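Local atomic coordinates of predicted ATPase involved in replication control, Cdc46/Mcm family (Methanopyrus kandleri AV19, PDB entry 3F8T), a protein that is an archaeal MCM-family homolog that probably binds ATP and single-stranded DNA, as the replicative helicases of this family do. Residues 66-71 / 102-107; 118-123 / 160-165; 124-129 / 138-143; 146-151 / 172-177; 181-186 / 262-267. The protein carries 2 engineered substitutions. One frame throughout, in Å; residues are numbered along the deposited sequence.

Overall arrangement
Contacts 2, 3 and 4 all belong to the OB-fold barrel: contact 2 pairs strand 118-130 with strand 160-168, contact 3 pairs the far end of strand 118-130 with strand 134-140, and contact 4 joins strands 145-149 and 171-174. Contacts 2 and 4 are buried, their centres about 8 Å apart, and combine backbone ladders with apolar interiors and charged outer rows; contacts 1, 3 and 5 are partly buried. Contacts 1 and 5 join the barrel region to the N-terminal helices and to the P-loop domain. There strand pairing gives way to a helix against a 3-10 turn, with alanine-aromatic packing, in contact 1, and to irregular chain, with one arginine-carbonyl bond and a small apolar patch, in contact 5.

Contact 1. Residues 66-71 / 102-107; sequences LASWIA and PHRFRR
Helix 64-72 of the helical N-terminal region meets, through Ala67, Ser68 and Ala71, the short 3-10 turn 103-105 in the loop that leads toward the first OB-fold strand. Phe105 is at the centre of this meeting. Its ring is sandwiched: the Ala71 methyl CB stands 3.5 Å from the ring centroid and only 5° off the normal, a CH-pi contact square over the face. On the opposite face lies the guanidinium end of Arg104, from its own turn, with NE offset toward the rim. The Arg104 chain is bent at chi3 (-82°), which folds the guanidinium back so that Phe105 CZ sits beneath it. Ser68 OG comes in at the ring edge, in plane, 3.8 Å from Phe105 CE1, while Ser68 O lies 3.6 Å from Phe105 CZ. That carbonyl is not short of a partner, since the hydroxyl of Thr72 bonds to it.

One turn back along the helix, Pro102 CG rests against Ala67 CB at 4.2 Å and is about as close to Ser68 N. Small residues on this helix face let ring and proline come up near the backbone. Both sides are then tied to the next strand by backbone bonds, Ala71 with Leu118 and Phe105 with Ser120. The result is a helix docked by an alanine-on-aromatic CH-pi contact, at the junction between the N-terminal helical bundle and the OB fold.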
# COMPACT_ATOMS: atom_id res chain seq x y z
N LEU A 66 10.19 19.07 -29.70
CA LEU A 66 9.08 18.47 -30.44
C LEU A 66 8.32 17.46 -29.57
O LEU A 66 7.09 17.45 -29.59
CB LEU A 66 9.55 17.81 -31.74
CG LEU A 66 8.46 17.15 -32.60
CD1 LEU A 66 7.28 18.09 -32.93
CD2 LEU A 66 9.01 16.51 -33.87
N ALA A 67 9.05 16.63 -28.84
CA ALA A 67 8.45 15.66 -27.92
C ALA A 67 7.52 16.40 -26.96
O ALA A 67 6.37 16.02 -26.74
CB ALA A 67 9.56 14.90 -27.14
N SER A 68 8.02 17.49 -26.42
CA SER A 68 7.28 18.34 -25.51
C SER A 68 6.03 18.93 -26.17
O SER A 68 4.94 18.91 -25.59
CB SER A 68 8.19 19.45 -25.00
OG SER A 68 7.52 20.22 -24.03
N TRP A 69 6.17 19.45 -27.39
CA TRP A 69 5.06 20.06 -28.12
C TRP A 69 3.97 19.01 -28.37
O TRP A 69 2.77 19.30 -28.25
CB TRP A 69 5.54 20.60 -29.47
CG TRP A 69 4.51 21.44 -30.18
CD1 TRP A 69 4.36 22.81 -30.10
CD2 TRP A 69 3.49 20.98 -31.07
NE1 TRP A 69 3.31 23.22 -30.90
CE2 TRP A 69 2.75 22.12 -31.50
CE3 TRP A 69 3.13 19.72 -31.56
CZ2 TRP A 69 1.67 22.03 -32.38
CZ3 TRP A 69 2.05 19.62 -32.44
CH2 TRP A 69 1.34 20.78 -32.85
N ILE A 70 4.40 17.81 -28.73
CA ILE A 70 3.47 16.73 -29.03
C ILE A 70 2.66 16.35 -27.78
O ILE A 70 1.44 16.23 -27.86
CB ILE A 70 4.19 15.50 -29.64
CG1 ILE A 70 4.67 15.83 -31.06
CG2 ILE A 70 3.25 14.29 -29.67
CD1 ILE A 70 5.57 14.76 -31.69
N ALA A 71 3.34 16.22 -26.65
CA ALA A 71 2.67 15.90 -25.38
C ALA A 71 1.68 17.00 -25.04
O ALA A 71 0.53 16.72 -24.70
CB ALA A 71 3.69 15.70 -24.25
N PRO A 102 8.18 13.13 -21.81
CA PRO A 102 9.09 14.02 -21.08
C PRO A 102 8.71 14.09 -19.60
O PRO A 102 7.53 14.00 -19.23
CB PRO A 102 8.88 15.38 -21.76
CG PRO A 102 8.45 15.04 -23.14
CD PRO A 102 7.60 13.79 -23.00
N HIS A 103 9.73 14.26 -18.75
CA HIS A 103 9.58 14.07 -17.31
C HIS A 103 8.49 14.93 -16.66
O HIS A 103 7.81 14.47 -15.74
CB HIS A 103 10.93 14.27 -16.60
CG HIS A 103 10.90 13.91 -15.15
ND1 HIS A 103 11.01 12.61 -14.70
CD2 HIS A 103 10.75 14.68 -14.05
CE1 HIS A 103 10.94 12.59 -13.38
NE2 HIS A 103 10.78 13.84 -12.96
N ARG A 104 8.31 16.15 -17.16
CA ARG A 104 7.32 17.08 -16.61
C ARG A 104 5.87 16.66 -16.85
O ARG A 104 4.96 17.18 -16.18
CB ARG A 104 7.56 18.51 -17.11
CG ARG A 104 7.45 18.67 -18.60
CD ARG A 104 7.32 20.12 -19.04
NE ARG A 104 5.95 20.61 -18.92
CZ ARG A 104 5.39 21.47 -19.78
NH1 ARG A 104 6.07 21.90 -20.83
NH2 ARG A 104 4.13 21.86 -19.59
N PHE A 105 5.64 15.74 -17.79
CA PHE A 105 4.28 15.27 -18.08
C PHE A 105 3.92 14.00 -17.28
O PHE A 105 2.81 13.47 -17.40
CB PHE A 105 4.09 15.02 -19.58
CG PHE A 105 4.27 16.25 -20.44
CD1 PHE A 105 5.53 16.61 -20.91
CD2 PHE A 105 3.18 17.05 -20.77
CE1 PHE A 105 5.70 17.76 -21.70
CE2 PHE A 105 3.34 18.20 -21.55
CZ PHE A 105 4.61 18.54 -22.02
N ARG A 106 4.87 13.51 -16.49
CA ARG A 106 4.68 12.27 -15.72
C ARG A 106 4.28 12.54 -14.27
O ARG A 106 4.76 13.50 -13.66
CB ARG A 106 5.94 11.41 -15.74
CG ARG A 106 6.44 11.01 -17.13
CD ARG A 106 7.45 9.88 -17.04
NE ARG A 106 8.33 9.85 -18.20
CZ ARG A 106 9.04 8.79 -18.59
NH1 ARG A 106 8.97 7.65 -17.91
NH2 ARG A 106 9.81 8.87 -19.67
N ARG A 107 3.42 11.68 -13.73
CA ARG A 107 2.95 11.78 -12.34
C ARG A 107 2.45 13.18 -11.99
O ARG A 107 2.86 13.76 -10.99
CB ARG A 107 4.05 11.34 -11.37
CG ARG A 107 4.48 9.90 -11.56
CD ARG A 107 5.73 9.59 -10.74
NE ARG A 107 6.22 8.25 -11.05
CZ ARG A 107 7.17 7.98 -11.96
NH1 ARG A 107 7.75 8.96 -12.65
NH2 ARG A 107 7.53 6.72 -12.16

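Contact 2. Residues 118-123 / 160-165; sequences LISIEG and RVEILG
Leu118 meets Leu164 where the two antiparallel strands begin to pair; their side chains cross, and the approach of Leu118 CD1 to Leu164 CD2 is so tight that its exact spacing is doubtful. Ile119 forms a hydrogen-bonded pair with Gly165, Ile119 N and Gly165 O standing 3.0 Å apart with the return bond equally long. At Ser120 the ladder gains a side-chain rung. With its chi1 near 85°, the hydroxyl faces the neighbouring strand, and OG donates to Glu162 OE2 at 2.8 Å, on the anti side of the carboxylate. The same OG accepts from the backbone N of Arg107, so it is gripped from two directions.

Ile121 pairs with Ile163 through two 2.9 Å backbone bonds, Ile121 N to Ile163 O and Ile163 N to Ile121 O, and their side chains lie side by side. Glu122 returns to the polar face: its OE1 makes a salt bridge with Arg160 NH1 at 3.1 Å, the carboxylate and guanidinium planes 45° apart and Glu122 CG over a guanidinium face. Gly123 closes the ladder with Val161, bonded both ways.

Strand 176-180 pairs with strand 160-168 along its other edge, where Lys180 touches Glu122 and Glu176 touches Leu164. The isoleucines turn the other way, into the barrel interior, against Leu172 of strand 171-174 and Val146 and Val148 of strand 145-149.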
# COMPACT_ATOMS: atom_id res chain seq x y z
N LEU A 118 -1.05 14.97 -23.25
CA LEU A 118 -0.68 13.61 -22.86
C LEU A 118 0.07 13.68 -21.54
O LEU A 118 1.06 14.43 -21.41
CB LEU A 118 0.22 12.98 -23.93
CG LEU A 118 0.85 11.62 -23.57
CD1 LEU A 118 -0.20 10.53 -23.61
CD2 LEU A 118 1.98 11.35 -24.54
N ILE A 119 -0.39 12.92 -20.57
CA ILE A 119 0.20 12.91 -19.24
C ILE A 119 0.14 11.50 -18.65
O ILE A 119 -0.58 10.64 -19.17
CB ILE A 119 -0.52 13.91 -18.26
CG1 ILE A 119 -1.90 13.37 -17.83
CG2 ILE A 119 -0.63 15.32 -18.89
CD1 ILE A 119 -2.44 13.97 -16.56
N SER A 120 0.87 11.28 -17.55
CA SER A 120 0.54 10.14 -16.69
C SER A 120 0.15 10.64 -15.30
O SER A 120 0.58 11.72 -14.87
CB SER A 120 1.68 9.11 -16.62
OG SER A 120 2.65 9.46 -15.64
N ILE A 121 -0.72 9.87 -14.64
CA ILE A 121 -0.98 10.05 -13.22
C ILE A 121 -0.60 8.77 -12.50
O ILE A 121 -0.53 7.70 -13.12
CB ILE A 121 -2.46 10.44 -12.92
CG1 ILE A 121 -3.46 9.36 -13.38
CG2 ILE A 121 -2.77 11.80 -13.53
CD1 ILE A 121 -4.89 9.54 -12.82
N GLU A 122 -0.34 8.87 -11.20
CA GLU A 122 -0.09 7.70 -10.40
C GLU A 122 -0.76 7.85 -9.05
O GLU A 122 -0.66 8.90 -8.41
CB GLU A 122 1.41 7.51 -10.24
CG GLU A 122 1.81 6.24 -9.50
CD GLU A 122 3.32 6.15 -9.35
OE1 GLU A 122 3.87 6.95 -8.58
OE2 GLU A 122 3.94 5.31 -10.02
N GLY A 123 -1.48 6.81 -8.64
CA GLY A 123 -2.04 6.77 -7.30
C GLY A 123 -2.95 5.59 -7.05
O GLY A 123 -2.85 4.57 -7.73
N ARG A 160 -2.89 0.32 -6.75
CA ARG A 160 -2.03 1.43 -7.12
C ARG A 160 -1.63 1.31 -8.59
O ARG A 160 -1.13 0.28 -9.04
CB ARG A 160 -0.79 1.48 -6.24
CG ARG A 160 0.01 2.74 -6.40
CD ARG A 160 0.93 2.95 -5.20
NE ARG A 160 1.89 4.01 -5.49
CZ ARG A 160 3.06 3.80 -6.08
NH1 ARG A 160 3.87 4.84 -6.32
NH2 ARG A 160 3.45 2.57 -6.42
N VAL A 161 -1.83 2.39 -9.34
CA VAL A 161 -1.68 2.35 -10.79
C VAL A 161 -0.95 3.57 -11.34
O VAL A 161 -0.97 4.65 -10.73
CB VAL A 161 -3.08 2.21 -11.48
CG1 VAL A 161 -3.76 0.93 -11.05
CG2 VAL A 161 -3.98 3.42 -11.16
N GLU A 162 -0.25 3.39 -12.46
CA GLU A 162 0.11 4.51 -13.30
C GLU A 162 -0.74 4.46 -14.56
O GLU A 162 -0.86 3.40 -15.22
CB GLU A 162 1.61 4.54 -13.65
CG GLU A 162 2.02 5.85 -14.37
CD GLU A 162 3.53 6.07 -14.48
OE1 GLU A 162 4.29 5.07 -14.43
OE2 GLU A 162 3.96 7.24 -14.64
N ILE A 163 -1.38 5.59 -14.88
CA ILE A 163 -2.28 5.66 -16.02
C ILE A 163 -1.79 6.72 -16.97
O ILE A 163 -1.61 7.88 -16.59
CB ILE A 163 -3.75 5.99 -15.63
CG1 ILE A 163 -4.29 5.00 -14.60
CG2 ILE A 163 -4.68 5.98 -16.89
CD1 ILE A 163 -5.74 5.25 -14.19
N LEU A 164 -1.56 6.31 -18.20
CA LEU A 164 -1.21 7.23 -19.26
C LEU A 164 -2.49 7.58 -20.01
O LEU A 164 -3.33 6.72 -20.23
CB LEU A 164 -0.22 6.56 -20.18
CG LEU A 164 0.89 7.46 -20.67
CD1 LEU A 164 2.23 6.78 -20.40
CD2 LEU A 164 0.68 7.70 -22.15
N GLY A 165 -2.62 8.84 -20.40
CA GLY A 165 -3.82 9.28 -21.08
C GLY A 165 -3.77 10.70 -21.57
O GLY A 165 -2.78 11.39 -21.39

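Contact 3. Residues 124-129 / 138-143; sequences VVREVR and IVDTGS
Ile138 O takes two backbone donors from the opposite strand, Arg126 N at 2.8 Å and, weakly, Glu127 N at 3.5 Å. Two consecutive residues facing one is the signature of a classic beta bulge, and it shifts the register by one residue within this antiparallel hairpin. On the far side of the bulge Ile138 N donates to Glu127 O; before it, Val124 and Asp140 form a hydrogen-bonded pair, with Asp140 N 2.8 Å from Val124 O. Between them Val125 faces Val139 in a non-hydrogen-bonded pair.

The bulge leaves Arg126 leaning over the partner strand. Bends at chi2 (-82°) and chi3 (-86°) curl its chain past the CB of Asp140, so that NH1 reaches Asp140 OD2 at 3.2 Å in a salt bridge. OD2 sits at the guanidinium edge, near its plane, but the carboxylate stands almost perpendicular, 87° away. The other oxygen, OD1, accepts from Gly142 N at 2.9 Å, from above the carboxylate plane, making an Asx turn as the strand ends. A leucine at Arg126 would probably leave Asp140 OD2 without its positive mate and the carboxylate less firmly fixed. Glu127, extended, lies alongside Ile138, with OE1 near Ile138 CD1.

Strand 289-293 runs along the other edge of strand 118-130, bonding its backbone to Arg126 and Val128, and its Arg292 makes a salt bridge with Glu127. Beyond strand 134-140, Leu145 of strand 145-149 touches Arg126, Ile138 and Asp140.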
# COMPACT_ATOMS: atom_id res chain seq x y z
N VAL A 124 -3.82 5.72 -6.05
CA VAL A 124 -4.67 4.62 -5.57
C VAL A 124 -6.08 4.80 -6.08
O VAL A 124 -6.63 5.90 -6.00
CB VAL A 124 -4.66 4.52 -4.00
CG1 VAL A 124 -5.63 3.42 -3.50
CG2 VAL A 124 -3.24 4.22 -3.49
N VAL A 125 -6.64 3.73 -6.64
CA VAL A 125 -7.99 3.75 -7.17
C VAL A 125 -8.99 3.78 -6.01
O VAL A 125 -9.03 2.88 -5.16
CB VAL A 125 -8.28 2.53 -8.11
CG1 VAL A 125 -9.69 2.62 -8.69
CG2 VAL A 125 -7.24 2.44 -9.24
N ARG A 126 -9.78 4.84 -5.97
CA ARG A 126 -10.78 5.01 -4.92
C ARG A 126 -12.09 4.33 -5.27
O ARG A 126 -12.81 3.84 -4.39
CB ARG A 126 -11.06 6.49 -4.70
CG ARG A 126 -9.87 7.26 -4.16
CD ARG A 126 -9.77 7.11 -2.65
NE ARG A 126 -10.60 8.10 -1.99
CZ ARG A 126 -10.14 9.13 -1.29
NH1 ARG A 126 -8.83 9.32 -1.12
NH2 ARG A 126 -10.99 9.97 -0.75
N GLU A 127 -12.40 4.30 -6.57
CA GLU A 127 -13.72 3.89 -7.02
C GLU A 127 -13.71 3.50 -8.49
O GLU A 127 -12.90 4.01 -9.27
CB GLU A 127 -14.72 5.04 -6.77
CG GLU A 127 -16.16 4.72 -7.13
CD GLU A 127 -17.08 5.90 -6.96
OE1 GLU A 127 -16.89 6.69 -5.99
OE2 GLU A 127 -18.01 6.04 -7.80
N VAL A 128 -14.58 2.57 -8.86
CA VAL A 128 -14.78 2.23 -10.26
C VAL A 128 -16.27 2.16 -10.52
O VAL A 128 -17.05 1.91 -9.60
CB VAL A 128 -14.09 0.91 -10.68
CG1 VAL A 128 -12.59 0.98 -10.45
CG2 VAL A 128 -14.72 -0.34 -10.00
N ARG A 129 -16.67 2.39 -11.77
CA ARG A 129 -18.08 2.28 -12.11
C ARG A 129 -18.30 1.86 -13.57
O ARG A 129 -17.43 2.05 -14.44
CB ARG A 129 -18.86 3.55 -11.73
CG ARG A 129 -18.71 4.72 -12.64
CD ARG A 129 -19.64 5.86 -12.20
NE ARG A 129 -19.76 6.90 -13.24
CZ ARG A 129 -18.89 7.89 -13.42
NH1 ARG A 129 -17.82 8.01 -12.64
NH2 ARG A 129 -19.09 8.77 -14.40
N ILE A 138 -12.12 6.72 -10.24
CA ILE A 138 -11.59 7.91 -9.58
C ILE A 138 -10.27 7.49 -8.94
O ILE A 138 -10.23 6.47 -8.23
CB ILE A 138 -12.53 8.46 -8.50
CG1 ILE A 138 -13.83 8.99 -9.12
CG2 ILE A 138 -11.82 9.55 -7.68
CD1 ILE A 138 -14.94 9.16 -8.07
N VAL A 139 -9.21 8.26 -9.21
CA VAL A 139 -7.88 7.95 -8.68
C VAL A 139 -7.34 9.05 -7.75
O VAL A 139 -7.24 10.23 -8.14
CB VAL A 139 -6.85 7.70 -9.84
CG1 VAL A 139 -5.49 7.40 -9.30
CG2 VAL A 139 -7.32 6.56 -10.75
N ASP A 140 -6.96 8.66 -6.54
CA ASP A 140 -6.31 9.57 -5.58
C ASP A 140 -4.82 9.65 -5.93
O ASP A 140 -4.07 8.70 -5.70
CB ASP A 140 -6.52 9.06 -4.14
CG ASP A 140 -5.78 9.90 -3.08
OD1 ASP A 140 -5.24 10.99 -3.37
OD2 ASP A 140 -5.72 9.42 -1.93
N THR A 141 -4.41 10.78 -6.49
CA THR A 141 -3.00 10.97 -6.88
C THR A 141 -2.16 11.62 -5.78
O THR A 141 -1.00 11.98 -5.99
CB THR A 141 -2.86 11.78 -8.19
OG1 THR A 141 -3.45 13.07 -8.01
CG2 THR A 141 -3.56 11.09 -9.35
N GLY A 142 -2.74 11.77 -4.59
CA GLY A 142 -2.00 12.36 -3.47
C GLY A 142 -2.62 13.68 -3.04
O GLY A 142 -3.01 13.82 -1.89
N SER A 143 -2.70 14.64 -3.96
CA SER A 143 -3.29 15.94 -3.63
C SER A 143 -4.70 16.15 -4.16
O SER A 143 -5.40 17.05 -3.71
CB SER A 143 -2.39 17.10 -4.08
OG SER A 143 -1.03 16.83 -3.80

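Contact 4. Residues 146-151 / 172-177; sequences VAVRLH and LDALEV
Similar first torsions, chi1 -81° in Arg149 and -78° in Asp173, set CG anti to the carbonyl carbon in both residues, and a bend at chi3 of Arg149 (-72°) then swings its guanidinium over to the aspartate. The two residues face each other across a parallel strand pair, 145-149 with 171-174, the pairing of third and fifth strands by which an OB-fold barrel closes.

Backbone bonds zigzag between the strands: Leu172 N to Ala147 O at 3.0 Å, Arg149 N to Leu172 O at 2.9 Å and Ala174 N to Arg149 O at 3.0 Å. On the inner side Val148 CG1 touches Ala174 CB at 3.9 Å, and Leu172 reaches into the barrel toward Ile119, Ile121 and Ile163.

The outer side is polar. Arg149 grips the carboxylate side-on, with NE on OD1 and NH2 on OD2 of Asp173, both met on the syn side and both close to the guanidinium plane. His151, just past the strand end, brings its ring edge to the same aspartate. A carboxylate held by three donors has little room to turn, and the cationic neighbour would probably favour its ionised form; Arg168 adds a long, weak ion pair at OD2. Asp173 OD1 accepts two of these bonds: Arg149 NE and His151 NE2 each stand 2.7 Å from it, arriving from opposite faces of the carboxylate plane, the histidine on the anti side.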
# COMPACT_ATOMS: atom_id res chain seq x y z
N VAL A 146 -8.84 12.22 -9.26
CA VAL A 146 -8.86 12.39 -10.71
C VAL A 146 -9.87 11.45 -11.35
O VAL A 146 -9.84 10.25 -11.10
CB VAL A 146 -7.45 12.12 -11.31
CG1 VAL A 146 -7.47 12.17 -12.84
CG2 VAL A 146 -6.45 13.13 -10.75
N ALA A 147 -10.79 11.99 -12.15
CA ALA A 147 -11.75 11.15 -12.86
C ALA A 147 -11.08 10.58 -14.10
O ALA A 147 -10.34 11.30 -14.79
CB ALA A 147 -13.01 11.96 -13.25
N VAL A 148 -11.35 9.30 -14.39
CA VAL A 148 -10.73 8.57 -15.51
C VAL A 148 -11.77 7.81 -16.32
O VAL A 148 -12.55 7.02 -15.75
CB VAL A 148 -9.63 7.56 -15.02
CG1 VAL A 148 -8.90 6.94 -16.20
CG2 VAL A 148 -8.61 8.23 -14.07
N ARG A 149 -11.80 8.05 -17.64
CA ARG A 149 -12.57 7.23 -18.57
C ARG A 149 -11.64 6.11 -19.02
O ARG A 149 -10.56 6.37 -19.55
CB ARG A 149 -13.05 8.05 -19.77
CG ARG A 149 -14.31 8.87 -19.50
CD ARG A 149 -14.80 9.57 -20.78
NE ARG A 149 -13.92 10.67 -21.15
CZ ARG A 149 -14.09 11.94 -20.78
NH1 ARG A 149 -15.13 12.29 -20.04
NH2 ARG A 149 -13.20 12.85 -21.15
N LEU A 150 -12.07 4.87 -18.77
CA LEU A 150 -11.16 3.72 -18.86
C LEU A 150 -10.97 3.15 -20.26
O LEU A 150 -9.92 2.58 -20.55
CB LEU A 150 -11.55 2.62 -17.87
CG LEU A 150 -11.40 2.98 -16.38
CD1 LEU A 150 -12.12 1.96 -15.52
CD2 LEU A 150 -9.92 3.06 -15.98
N HIS A 151 -11.99 3.27 -21.11
CA HIS A 151 -11.88 2.79 -22.49
C HIS A 151 -11.39 1.34 -22.58
O HIS A 151 -10.46 1.02 -23.33
CB HIS A 151 -10.96 3.71 -23.32
CG HIS A 151 -11.40 5.14 -23.34
ND1 HIS A 151 -12.59 5.55 -23.90
CD2 HIS A 151 -10.80 6.26 -22.85
CE1 HIS A 151 -12.71 6.86 -23.76
NE2 HIS A 151 -11.64 7.31 -23.13
N LEU A 172 -9.27 12.29 -17.36
CA LEU A 172 -8.19 11.64 -18.07
C LEU A 172 -8.77 10.51 -18.91
O LEU A 172 -9.39 9.59 -18.36
CB LEU A 172 -7.14 11.09 -17.08
CG LEU A 172 -5.88 10.47 -17.70
CD1 LEU A 172 -5.04 11.57 -18.36
CD2 LEU A 172 -5.06 9.74 -16.66
N ASP A 173 -8.60 10.60 -20.23
CA ASP A 173 -8.96 9.51 -21.11
C ASP A 173 -7.80 8.53 -21.19
O ASP A 173 -6.80 8.80 -21.84
CB ASP A 173 -9.32 10.03 -22.52
CG ASP A 173 -10.72 10.62 -22.56
OD1 ASP A 173 -11.68 9.86 -22.33
OD2 ASP A 173 -10.85 11.84 -22.83
N ALA A 174 -7.96 7.40 -20.53
CA ALA A 174 -6.89 6.43 -20.39
C ALA A 174 -6.49 5.82 -21.74
O ALA A 174 -7.35 5.42 -22.54
CB ALA A 174 -7.30 5.33 -19.38
N LEU A 175 -5.18 5.76 -21.97
CA LEU A 175 -4.58 5.04 -23.10
C LEU A 175 -3.96 3.72 -22.65
O LEU A 175 -4.00 2.73 -23.37
CB LEU A 175 -3.51 5.91 -23.76
CG LEU A 175 -4.00 7.14 -24.51
CD1 LEU A 175 -2.83 8.07 -24.79
CD2 LEU A 175 -4.72 6.76 -25.82
N GLU A 176 -3.36 3.73 -21.46
CA GLU A 176 -2.86 2.50 -20.85
C GLU A 176 -2.83 2.60 -19.33
O GLU A 176 -2.78 3.70 -18.77
CB GLU A 176 -1.48 2.06 -21.38
CG GLU A 176 -0.51 3.16 -21.79
CD GLU A 176 0.77 2.60 -22.45
OE1 GLU A 176 1.47 1.78 -21.81
OE2 GLU A 176 1.08 2.98 -23.60
N VAL A 177 -2.87 1.43 -18.68
CA VAL A 177 -2.92 1.32 -17.23
C VAL A 177 -1.81 0.34 -16.84
O VAL A 177 -1.75 -0.76 -17.40
CB VAL A 177 -4.30 0.81 -16.74
CG1 VAL A 177 -4.26 0.44 -15.25
CG2 VAL A 177 -5.38 1.86 -16.99

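Contact 5. Residues 181-186 / 262-267; sequences DPIPEV and LAPRGV
The Arg265 guanidinium meets the carbonyl of Pro182 edge-on, with Pro182 O lying within 4° of the guanidinium plane. This contact joins the linker that runs from the OB fold toward helix 190-201 to the AAA+ P-loop core, where residues 262-265 connect helix 248-261 to the edge strand 266-270 of the parallel sheet. The bond from Arg265 NH1 to Pro182 O is 2.9 Å long and nearly straight at the hydrogen (167°), and it lies in the carbonyl plane, on a lone pair.

The arginine is stretched from CG to NE, with CG anti to the backbone N (chi1 173°), an extended shape that carries NH1 across to the Pro182 carbonyl. Its remaining nitrogens are taken too: NE bonds to the carbonyl of Leu298 and NH2 to that of Gly158, so one group ties linker, OB-fold region and P-loop domain together. A methionine in its place would probably leave the Pro182 carbonyl without its donor and the linker freer to shift against the core.

Pro184 CD lies against a carbonyl oxygen, 3.6 Å from Pro264 O. Beside the polar bond is a small apolar patch. Ile183 crosses both Pro264 and Arg265, its CG2 4.0 Å from Arg265 CB, and Leu404 of helix 396-409 touches both Ile183 and Pro264. The tightest apolar touch is Ile183 CG2 on Pro264 CB at 3.8 Å.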
# COMPACT_ATOMS: atom_id res chain seq x y z
N ASP A 181 3.23 -1.73 -7.44
CA ASP A 181 3.28 -2.26 -6.06
C ASP A 181 2.37 -1.38 -5.20
O ASP A 181 2.18 -0.22 -5.52
CB ASP A 181 4.70 -2.19 -5.49
CG ASP A 181 5.74 -2.94 -6.32
OD1 ASP A 181 5.38 -3.94 -6.99
OD2 ASP A 181 6.93 -2.53 -6.30
N PRO A 182 1.81 -1.92 -4.10
CA PRO A 182 0.95 -1.09 -3.25
C PRO A 182 1.66 0.10 -2.59
O PRO A 182 1.00 1.06 -2.20
CB PRO A 182 0.46 -2.07 -2.17
CG PRO A 182 0.62 -3.43 -2.78
CD PRO A 182 1.88 -3.31 -3.61
N ILE A 183 2.98 0.06 -2.50
CA ILE A 183 3.72 1.16 -1.89
C ILE A 183 4.73 1.76 -2.88
O ILE A 183 5.21 1.06 -3.77
CB ILE A 183 4.38 0.76 -0.54
CG1 ILE A 183 5.43 -0.34 -0.73
CG2 ILE A 183 3.28 0.32 0.45
CD1 ILE A 183 6.46 -0.42 0.42
N PRO A 184 5.02 3.07 -2.74
CA PRO A 184 5.96 3.76 -3.63
C PRO A 184 7.35 3.13 -3.61
O PRO A 184 7.82 2.68 -2.57
CB PRO A 184 6.02 5.19 -3.06
CG PRO A 184 4.76 5.35 -2.30
CD PRO A 184 4.45 3.98 -1.74
N GLU A 185 7.99 3.11 -4.78
CA GLU A 185 9.37 2.67 -4.94
C GLU A 185 10.36 3.79 -4.61
O GLU A 185 10.17 4.94 -5.01
CB GLU A 185 9.62 2.23 -6.39
CG GLU A 185 8.78 1.05 -6.87
CD GLU A 185 9.04 0.73 -8.33
OE1 GLU A 185 10.24 0.59 -8.71
OE2 GLU A 185 8.06 0.61 -9.10
N VAL A 186 11.42 3.43 -3.90
CA VAL A 186 12.52 4.33 -3.61
C VAL A 186 13.76 3.74 -4.30
O VAL A 186 14.07 2.57 -4.13
CB VAL A 186 12.75 4.45 -2.07
CG1 VAL A 186 14.17 4.85 -1.74
CG2 VAL A 186 11.76 5.44 -1.46
N LEU A 262 5.57 8.10 9.13
CA LEU A 262 6.38 6.90 8.97
C LEU A 262 5.79 5.86 8.03
O LEU A 262 6.54 5.22 7.29
CB LEU A 262 6.67 6.26 10.33
CG LEU A 262 7.70 7.03 11.16
CD1 LEU A 262 7.75 6.47 12.56
CD2 LEU A 262 9.07 6.97 10.49
N ALA A 263 4.48 5.69 8.07
CA ALA A 263 3.84 4.61 7.29
C ALA A 263 4.09 4.75 5.78
O ALA A 263 4.03 5.86 5.24
CB ALA A 263 2.34 4.54 7.60
N PRO A 264 4.35 3.62 5.08
CA PRO A 264 4.56 3.61 3.62
C PRO A 264 3.28 3.97 2.85
O PRO A 264 3.35 4.45 1.69
CB PRO A 264 4.96 2.16 3.33
CG PRO A 264 4.40 1.36 4.45
CD PRO A 264 4.50 2.27 5.66
N ARG A 265 2.15 3.75 3.52
CA ARG A 265 0.82 3.93 2.98
C ARG A 265 -0.14 3.68 4.15
O ARG A 265 0.17 2.91 5.07
CB ARG A 265 0.55 2.91 1.87
CG ARG A 265 -0.88 2.92 1.36
CD ARG A 265 -0.97 2.22 -0.00
NE ARG A 265 -2.35 1.87 -0.30
CZ ARG A 265 -2.76 1.21 -1.39
NH1 ARG A 265 -1.88 0.81 -2.29
NH2 ARG A 265 -4.05 0.93 -1.53
N GLY A 266 -1.31 4.30 4.14
CA GLY A 266 -2.22 3.98 5.24
C GLY A 266 -3.43 4.87 5.31
O GLY A 266 -3.53 5.85 4.56
N VAL A 267 -4.33 4.53 6.24
CA VAL A 267 -5.55 5.29 6.47
C VAL A 267 -5.83 5.29 7.95
O VAL A 267 -5.70 4.25 8.63
CB VAL A 267 -6.81 4.65 5.77
CG1 VAL A 267 -8.04 5.54 5.96
CG2 VAL A 267 -6.53 4.42 4.29